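Local coordinates for nitrilotriacetate monooxygenase (PDB 3SDO), which probably uses reduced FMN and molecular oxygen to oxidise its substrate, as a monooxygenase of the NtaA/SnaA/DszA family, at residues 125-129 / 157-161; 164-170 / 202-208. All coordinates share one frame; numbering follows the deposited sequence.

Contact 1: residues 125-129 / 157-161; sequences GWNVV and HLDVV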
ATOM      1  N   GLY A 125       8.381  -3.251  -7.810  1.00 16.16           N
ATOM      2  CA  GLY A 125       9.180  -2.133  -8.328  1.00 16.33           C
ATOM      3  C   GLY A 125       8.789  -0.860  -7.600  1.00 16.88           C
ATOM      4  O   GLY A 125       7.635  -0.704  -7.197  1.00 16.39           O
ATOM      5  N   TRP A 126       9.751   0.035  -7.374  1.00 16.77           N
ATOM      6  CA  TRP A 126       9.460   1.315  -6.733  1.00 16.81           C
ATOM      7  C   TRP A 126       9.812   2.414  -7.703  1.00 17.40           C
ATOM      8  O   TRP A 126      10.969   2.498  -8.140  1.00 17.23           O
ATOM      9  CB  TRP A 126      10.256   1.481  -5.414  1.00 17.07           C
ATOM     10  CG  TRP A 126      10.222   2.864  -4.772  1.00 16.40           C
ATOM     11  CD1 TRP A 126       9.247   3.796  -4.889  1.00 17.66           C
ATOM     12  CD2 TRP A 126      11.206   3.430  -3.873  1.00 17.57           C
ATOM     13  NE1 TRP A 126       9.560   4.918  -4.145  1.00 18.43           N
ATOM     14  CE2 TRP A 126      10.761   4.719  -3.521  1.00 17.54           C
ATOM     15  CE3 TRP A 126      12.422   2.973  -3.355  1.00 18.97           C
ATOM     16  CZ2 TRP A 126      11.496   5.562  -2.686  1.00 18.59           C
ATOM     17  CZ3 TRP A 126      13.145   3.794  -2.518  1.00 18.44           C
ATOM     18  CH2 TRP A 126      12.683   5.085  -2.196  1.00 18.86           C
ATOM     19  N   ASN A 127       8.808   3.230  -8.055  1.00 17.74           N
ATOM     20  CA  ASN A 127       9.012   4.435  -8.835  1.00 18.83           C
ATOM     21  C   ASN A 127       9.319   5.556  -7.871  1.00 19.49           C
ATOM     22  O   ASN A 127       8.427   6.025  -7.153  1.00 18.66           O
ATOM     23  CB  ASN A 127       7.795   4.803  -9.701  1.00 18.94           C
ATOM     24  CG  ASN A 127       8.004   6.110 -10.452  1.00 21.66           C
ATOM     25  OD1 ASN A 127       9.101   6.363 -10.982  1.00 25.53           O
ATOM     26  ND2 ASN A 127       6.971   6.955 -10.497  1.00 18.80           N
ATOM     27  N   VAL A 128      10.589   5.946  -7.840  1.00 20.57           N
ATOM     28  CA  VAL A 128      11.096   6.978  -6.937  1.00 22.60           C
ATOM     29  C   VAL A 128      10.730   8.349  -7.499  1.00 25.14           C
ATOM     30  O   VAL A 128      11.181   8.729  -8.576  1.00 24.22           O
ATOM     31  CB  VAL A 128      12.626   6.855  -6.763  1.00 22.42           C
ATOM     32  CG1 VAL A 128      13.207   8.003  -5.869  1.00 24.28           C
ATOM     33  CG2 VAL A 128      12.980   5.487  -6.186  1.00 20.39           C
ATOM     34  N   VAL A 129       9.867   9.058  -6.776  1.00 28.07           N
ATOM     35  CA  VAL A 129       9.426  10.371  -7.186  1.00 31.38           C
ATOM     36  C   VAL A 129      10.174  11.448  -6.397  1.00 34.11           C
ATOM     37  O   VAL A 129      10.112  11.488  -5.175  1.00 34.18           O
ATOM     38  CB  VAL A 129       7.903  10.465  -7.088  1.00 31.67           C
ATOM     39  CG1 VAL A 129       7.452  11.851  -6.831  1.00 33.79           C
ATOM     40  CG2 VAL A 129       7.285   9.893  -8.384  1.00 30.46           C
ATOM     41  N   HIS A 157      17.843   9.159   0.521  1.00 22.29           N
ATOM     42  CA  HIS A 157      16.680   8.329   0.865  1.00 22.30           C
ATOM     43  C   HIS A 157      16.778   6.952   0.187  1.00 21.62           C
ATOM     44  O   HIS A 157      16.587   5.905   0.824  1.00 21.14           O
ATOM     45  CB  HIS A 157      15.413   9.084   0.423  1.00 21.92           C
ATOM     46  CG  HIS A 157      14.121   8.437   0.811  1.00 21.46           C
ATOM     47  ND1 HIS A 157      13.631   7.321   0.171  1.00 22.94           N
ATOM     48  CD2 HIS A 157      13.181   8.795   1.724  1.00 19.55           C
ATOM     49  CE1 HIS A 157      12.449   7.009   0.682  1.00 22.92           C
ATOM     50  NE2 HIS A 157      12.162   7.879   1.637  1.00 18.29           N
ATOM     51  N   LEU A 158      17.062   6.966  -1.112  1.00 21.10           N
ATOM     52  CA  LEU A 158      17.222   5.738  -1.871  1.00 21.28           C
ATOM     53  C   LEU A 158      18.380   4.896  -1.343  1.00 21.41           C
ATOM     54  O   LEU A 158      18.258   3.673  -1.219  1.00 20.08           O
ATOM     55  CB  LEU A 158      17.443   6.069  -3.346  1.00 21.44           C
ATOM     56  CG  LEU A 158      17.548   4.908  -4.314  1.00 21.91           C
ATOM     57  CD1 LEU A 158      16.414   3.916  -4.095  1.00 20.47           C
ATOM     58  CD2 LEU A 158      17.515   5.416  -5.753  1.00 21.40           C
ATOM     59  N   ASP A 159      19.493   5.561  -1.026  1.00 22.48           N
ATOM     60  CA  ASP A 159      20.686   4.882  -0.503  1.00 23.66           C
ATOM     61  C   ASP A 159      20.345   4.181   0.810  1.00 22.78           C
ATOM     62  O   ASP A 159      20.807   3.067   1.050  1.00 22.21           O
ATOM     63  CB  ASP A 159      21.844   5.853  -0.229  1.00 25.03           C
ATOM     64  CG  ASP A 159      22.530   6.335  -1.491  1.00 30.63           C
ATOM     65  OD1 ASP A 159      22.256   5.784  -2.571  1.00 34.06           O
ATOM     66  OD2 ASP A 159      23.343   7.301  -1.400  1.00 34.04           O
ATOM     67  N   VAL A 160      19.535   4.834   1.644  1.00 21.32           N
ATOM     68  CA  VAL A 160      19.087   4.231   2.899  1.00 20.24           C
ATOM     69  C   VAL A 160      18.187   3.011   2.639  1.00 19.57           C
ATOM     70  O   VAL A 160      18.407   1.939   3.205  1.00 19.19           O
ATOM     71  CB  VAL A 160      18.361   5.257   3.798  1.00 20.44           C
ATOM     72  CG1 VAL A 160      17.777   4.584   5.074  1.00 18.40           C
ATOM     73  CG2 VAL A 160      19.337   6.373   4.214  1.00 21.33           C
ATOM     74  N   VAL A 161      17.192   3.169   1.771  1.00 18.93           N
ATOM     75  CA  VAL A 161      16.299   2.055   1.458  1.00 18.26           C
ATOM     76  C   VAL A 161      17.088   0.838   0.963  1.00 19.09           C
ATOM     77  O   VAL A 161      16.946  -0.261   1.515  1.00 19.09           O
ATOM     78  CB  VAL A 161      15.207   2.457   0.474  1.00 17.87           C
ATOM     79  CG1 VAL A 161      14.367   1.220   0.013  1.00 16.62           C
ATOM     80  CG2 VAL A 161      14.304   3.456   1.141  1.00 16.46           C
TER

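Contact 2: residues 164-170 / 202-208; sequences LWDSWDD and GPLNIRR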
ATOM      1  N   LEU A 164      19.096  -0.786   3.680  1.00 20.82           N
ATOM      2  CA  LEU A 164      18.202  -1.601   4.538  1.00 20.63           C
ATOM      3  C   LEU A 164      17.821  -2.918   3.888  1.00 20.54           C
ATOM      4  O   LEU A 164      17.713  -3.956   4.566  1.00 20.97           O
ATOM      5  CB  LEU A 164      16.932  -0.829   4.905  1.00 20.00           C
ATOM      6  CG  LEU A 164      17.120   0.346   5.857  1.00 19.29           C
ATOM      7  CD1 LEU A 164      15.857   1.195   5.874  1.00 19.05           C
ATOM      8  CD2 LEU A 164      17.457  -0.122   7.273  1.00 19.27           C
ATOM      9  N   TRP A 165      17.634  -2.886   2.575  1.00 20.59           N
ATOM     10  CA  TRP A 165      17.295  -4.101   1.828  1.00 20.45           C
ATOM     11  C   TRP A 165      18.424  -5.129   1.824  1.00 21.06           C
ATOM     12  O   TRP A 165      18.191  -6.273   1.477  1.00 21.91           O
ATOM     13  CB  TRP A 165      16.887  -3.791   0.378  1.00 19.81           C
ATOM     14  CG  TRP A 165      15.508  -3.214   0.233  1.00 19.71           C
ATOM     15  CD1 TRP A 165      14.445  -3.365   1.105  1.00 18.94           C
ATOM     16  CD2 TRP A 165      15.020  -2.402  -0.855  1.00 18.63           C
ATOM     17  NE1 TRP A 165      13.343  -2.686   0.618  1.00 19.27           N
ATOM     18  CE2 TRP A 165      13.668  -2.091  -0.575  1.00 17.71           C
ATOM     19  CE3 TRP A 165      15.595  -1.898  -2.024  1.00 18.58           C
ATOM     20  CZ2 TRP A 165      12.891  -1.314  -1.431  1.00 19.09           C
ATOM     21  CZ3 TRP A 165      14.816  -1.114  -2.883  1.00 18.62           C
ATOM     22  CH2 TRP A 165      13.486  -0.837  -2.592  1.00 18.78           C
ATOM     23  N   ASP A 166      19.643  -4.734   2.177  1.00 20.99           N
ATOM     24  CA  ASP A 166      20.727  -5.706   2.294  1.00 20.78           C
ATOM     25  C   ASP A 166      20.993  -6.133   3.744  1.00 21.37           C
ATOM     26  O   ASP A 166      22.038  -6.712   4.030  1.00 22.30           O
ATOM     27  CB  ASP A 166      21.993  -5.168   1.598  1.00 21.10           C
ATOM     28  CG  ASP A 166      21.900  -5.241   0.062  1.00 20.43           C
ATOM     29  OD1 ASP A 166      20.917  -5.830  -0.455  1.00 21.83           O
ATOM     30  OD2 ASP A 166      22.825  -4.746  -0.637  1.00 20.97           O
ATOM     31  N   SER A 167      20.023  -5.906   4.637  1.00 20.53           N
ATOM     32  CA  SER A 167      20.168  -6.262   6.056  1.00 20.75           C
ATOM     33  C   SER A 167      20.436  -7.747   6.241  1.00 21.03           C
ATOM     34  O   SER A 167      21.322  -8.134   7.021  1.00 20.43           O
ATOM     35  CB  SER A 167      18.919  -5.895   6.852  1.00 19.98           C
ATOM     36  OG  SER A 167      18.711  -4.500   6.894  1.00 20.11           O
ATOM     37  N   TRP A 168      19.676  -8.550   5.504  1.00 20.46           N
ATOM     38  CA  TRP A 168      19.643 -10.012   5.668  1.00 21.18           C
ATOM     39  C   TRP A 168      20.256 -10.739   4.483  1.00 21.62           C
ATOM     40  O   TRP A 168      19.669 -10.751   3.408  1.00 21.54           O
ATOM     41  CB  TRP A 168      18.191 -10.467   5.813  1.00 20.67           C
ATOM     42  CG  TRP A 168      17.590 -10.125   7.153  1.00 19.29           C
ATOM     43  CD1 TRP A 168      16.836  -9.024   7.468  1.00 19.14           C
ATOM     44  CD2 TRP A 168      17.682 -10.897   8.329  1.00 21.38           C
ATOM     45  NE1 TRP A 168      16.489  -9.053   8.789  1.00 20.47           N
ATOM     46  CE2 TRP A 168      16.992 -10.200   9.345  1.00 21.26           C
ATOM     47  CE3 TRP A 168      18.312 -12.106   8.643  1.00 22.20           C
ATOM     48  CZ2 TRP A 168      16.900 -10.676  10.635  1.00 22.08           C
ATOM     49  CZ3 TRP A 168      18.218 -12.575   9.923  1.00 24.13           C
ATOM     50  CH2 TRP A 168      17.526 -11.860  10.911  1.00 22.72           C
ATOM     51  N   ASP A 169      21.419 -11.368   4.656  1.00 22.19           N
ATOM     52  CA  ASP A 169      21.963 -12.165   3.561  1.00 22.60           C
ATOM     53  C   ASP A 169      20.915 -13.184   3.116  1.00 22.40           C
ATOM     54  O   ASP A 169      20.123 -13.670   3.921  1.00 21.99           O
ATOM     55  CB  ASP A 169      23.223 -12.948   3.943  1.00 22.78           C
ATOM     56  CG  ASP A 169      24.426 -12.070   4.268  1.00 23.44           C
ATOM     57  OD1 ASP A 169      24.414 -10.824   4.061  1.00 24.83           O
ATOM     58  OD2 ASP A 169      25.416 -12.673   4.728  1.00 23.05           O
ATOM     59  N   ASP A 170      20.948 -13.530   1.837  1.00 23.14           N
ATOM     60  CA  ASP A 170      19.969 -14.463   1.258  1.00 23.72           C
ATOM     61  C   ASP A 170      19.915 -15.807   2.019  1.00 24.35           C
ATOM     62  O   ASP A 170      18.871 -16.452   2.078  1.00 24.96           O
ATOM     63  CB  ASP A 170      20.295 -14.708  -0.219  1.00 23.68           C
ATOM     64  CG  ASP A 170      20.116 -13.472  -1.076  1.00 24.66           C
ATOM     65  OD1 ASP A 170      19.285 -12.590  -0.714  1.00 22.97           O
ATOM     66  OD2 ASP A 170      20.796 -13.393  -2.144  1.00 24.60           O
ATOM     67  N   GLY A 202      19.059   0.665  11.358  1.00 23.90           N
ATOM     68  CA  GLY A 202      18.751  -0.689  10.886  1.00 23.97           C
ATOM     69  C   GLY A 202      19.079  -1.680  11.990  1.00 24.06           C
ATOM     70  O   GLY A 202      19.317  -1.280  13.125  1.00 23.90           O
ATOM     71  N   PRO A 203      19.045  -2.989  11.689  1.00 24.07           N
ATOM     72  CA  PRO A 203      18.713  -3.588  10.424  1.00 23.35           C
ATOM     73  C   PRO A 203      17.217  -3.543  10.138  1.00 22.40           C
ATOM     74  O   PRO A 203      16.410  -3.226  11.019  1.00 22.36           O
ATOM     75  CB  PRO A 203      19.134  -5.053  10.601  1.00 24.36           C
ATOM     76  CG  PRO A 203      19.643  -5.202  12.007  1.00 24.81           C
ATOM     77  CD  PRO A 203      19.193  -4.002  12.746  1.00 24.61           C
ATOM     78  N   LEU A 204      16.872  -3.867   8.901  1.00 21.30           N
ATOM     79  CA  LEU A 204      15.488  -4.107   8.521  1.00 20.07           C
ATOM     80  C   LEU A 204      14.990  -5.419   9.125  1.00 20.21           C
ATOM     81  O   LEU A 204      15.797  -6.342   9.361  1.00 21.09           O
ATOM     82  CB  LEU A 204      15.391  -4.177   7.000  1.00 19.49           C
ATOM     83  CG  LEU A 204      14.011  -3.902   6.389  1.00 18.54           C
ATOM     84  CD1 LEU A 204      13.498  -2.479   6.726  1.00 17.95           C
ATOM     85  CD2 LEU A 204      14.045  -4.086   4.889  1.00 15.78           C
ATOM     86  N   ASN A 205      13.668  -5.510   9.339  1.00 19.51           N
ATOM     87  CA  ASN A 205      13.039  -6.699   9.925  1.00 19.66           C
ATOM     88  C   ASN A 205      12.281  -7.553   8.901  1.00 19.01           C
ATOM     89  O   ASN A 205      11.297  -8.218   9.222  1.00 19.22           O
ATOM     90  CB  ASN A 205      12.162  -6.346  11.139  1.00 20.12           C
ATOM     91  CG  ASN A 205      11.028  -5.407  10.805  1.00 20.18           C
ATOM     92  OD1 ASN A 205      10.900  -4.944   9.676  1.00 21.46           O
ATOM     93  ND2 ASN A 205      10.199  -5.116  11.800  1.00 19.18           N
ATOM     94  N   ILE A 206      12.781  -7.560   7.671  1.00 18.55           N
ATOM     95  CA  ILE A 206      12.277  -8.470   6.644  1.00 17.97           C
ATOM     96  C   ILE A 206      13.413  -8.790   5.674  1.00 18.33           C
ATOM     97  O   ILE A 206      14.315  -7.962   5.432  1.00 19.07           O
ATOM     98  CB  ILE A 206      11.054  -7.893   5.928  1.00 17.13           C
ATOM     99  CG1 ILE A 206      10.454  -8.933   4.979  1.00 18.73           C
ATOM    100  CG2 ILE A 206      11.433  -6.592   5.192  1.00 15.66           C
ATOM    101  CD1 ILE A 206       9.088  -8.517   4.397  1.00 16.49           C
ATOM    102  N   ARG A 207      13.370 -10.007   5.149  1.00 18.29           N
ATOM    103  CA  ARG A 207      14.437 -10.542   4.298  1.00 18.43           C
ATOM    104  C   ARG A 207      14.335 -10.041   2.851  1.00 17.43           C
ATOM    105  O   ARG A 207      13.402  -9.295   2.494  1.00 17.18           O
ATOM    106  CB  ARG A 207      14.391 -12.072   4.312  1.00 18.36           C
ATOM    107  CG  ARG A 207      13.104 -12.680   3.731  1.00 18.96           C
ATOM    108  CD  ARG A 207      13.335 -14.115   3.367  1.00 19.85           C
ATOM    109  NE  ARG A 207      14.295 -14.207   2.264  1.00 20.37           N
ATOM    110  CZ  ARG A 207      15.042 -15.262   1.991  1.00 22.74           C
ATOM    111  NH1 ARG A 207      14.948 -16.366   2.733  1.00 22.65           N
ATOM    112  NH2 ARG A 207      15.892 -15.217   0.959  1.00 24.00           N
ATOM    113  N   ARG A 208      15.257 -10.530   2.021  1.00 17.72           N
ATOM    114  CA  ARG A 208      15.337 -10.182   0.599  1.00 17.73           C
ATOM    115  C   ARG A 208      14.452 -11.139  -0.214  1.00 17.36           C
ATOM    116  O   ARG A 208      14.190 -12.231   0.229  1.00 18.56           O
ATOM    117  CB  ARG A 208      16.797 -10.242   0.138  1.00 17.80           C
ATOM    118  CG  ARG A 208      17.711  -9.349   0.968  1.00 19.15           C
ATOM    119  CD  ARG A 208      19.197  -9.442   0.597  1.00 20.84           C
ATOM    120  NE  ARG A 208      19.566  -8.493  -0.438  1.00 21.30           N
ATOM    121  CZ  ARG A 208      19.882  -8.785  -1.700  1.00 19.49           C
ATOM    122  NH1 ARG A 208      19.852 -10.028  -2.139  1.00 18.76           N
ATOM    123  NH2 ARG A 208      20.187  -7.800  -2.537  1.00 19.18           N
TER
HETATM  124  O   HOH W   1      16.986  -7.585   4.195  1.00 12.73           O
HETATM  125  O   HOH W   2      14.938  -6.510   2.327  1.00 12.85           O
HETATM  126  O   HOH W   3      17.435 -12.315   2.647  1.00 11.00           O
HETATM  127  O   HOH W   4      16.653 -13.609  -1.368  1.00 13.58           O
HETATM  128  O   HOH W   5      16.280 -18.467   1.494  1.00 21.69           O

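Contact 1: residues 125-129 / 157-161
The indole of W126 and the imidazole of H157 meet edge against edge, without a stack, with W126 CH2 3.4 Å from H157 ND1 and the ring planes inclined at 57°. One face of the indole is covered by V128, two residues along the strand, whose CG2 stands 3.5 Å above the ring plane of W126 and over its centre. F113, from helix 106-119, also stacks on the indole, while F198 meets the imidazole ring at a steep angle. W126 NE1 donates to M99 O, and H157 NE2 is hydrogen-bonded to S104 OG. These bonds probably help to set the rotation of each ring, and the meeting between them is van der Waals contact.

With CG anti to the backbone N (chi1 170°), W126 sends the outer carbons of its six-membered ring to the helix. There CZ3 is the focal atom. L158 runs alongside, pointing back toward the strand, and brings CD1 to 3.6 Å from W126 CZ3, an approach that is oblique to the ring. From the next turn V161 presents its whole isopropyl group, with CG1 3.8 Å and CG2 3.9 Å from W126 CZ3. L158 CD1 also reaches V128 CG2, more loosely, at 4.3 Å, so the leucine methyl bridges the indole and the valine that covers it.

Strand 125-129 and helix 157-161 run roughly antiparallel, at 153°, the segment axes approaching to 11.3 Å. A parallel barrel strand backed by the next helix in the chain is the beta-alpha unit of a TIM barrel, here in its luciferase-like form.

Contact 2: residues 164-170 / 202-208
The turn that ends helix 150-165 packs here on the loop leading from strand 199-200 to strand 215-218, and a salt-bridge network of D166, D170 and R208 ties the two together. At one end S167 links the two segments: its OG donates to L164 O (2.6 Å) and accepts from L204 N at 2.8 Å, in a nearly straight bond of 166°. W168 NE1 donates to L204 O at 2.9 Å, a bent bond whose donor is tilted out of the carbonyl plane. Both backbone polar groups of L204 are therefore gripped by side chains of the turn. Its own side chain lies beside W165, with L204 CD2 near the ring edge at CD1. Just before it, the peptide bond between G202 and P203 is cis.

At the other end R208 bends at chi3 (89°) and spreads its guanidinium between two carboxylates. R208 NE and NH2 approach side-on and both close on the single atom D166 OD1, each at 3.0 Å, NH2 on the syn and NE on the anti side, both from the same face of the carboxylate and out of its plane. R208 NH1 takes D170 OD1, also at 3.0 Å but straighter (163°) and in the guanidinium plane. Outside the two segments, Q213 donates to D166 OD1, R443 pairs with D166 OD2, Y439 bonds D170 OD2 and K440 O accepts from R208 NH2. A water bridges W168 O and R208 N, extending the join along the backbone. N139 of the second subunit is hydrogen-bonded to G202 N.

With two arginines around D166 and R208 set between two acids, the local field probably keeps the carboxylates ionised and the buried guanidinium charged.

In the fold
Helix 150-165 carries one segment of each contact, and the chain closes contact 1 before it opens contact 2. Their centres are 15 Å apart, yet they touch directly: the two indoles meet, W126 CE3 lying 4.0 Å from W165 CH2. Contact 1 is the inner one, close to the predicted FMN site; the side chain of W126 lies about 6 Å from that of T98, and that of V128 about 8 Å from that of Y151. Contact 2 lies farther out, its centre about 28 Å from that of the chain against 15 Å for contact 1, away from the FMN positions. The second subunit reaches contact 2 but does not touch contact 1.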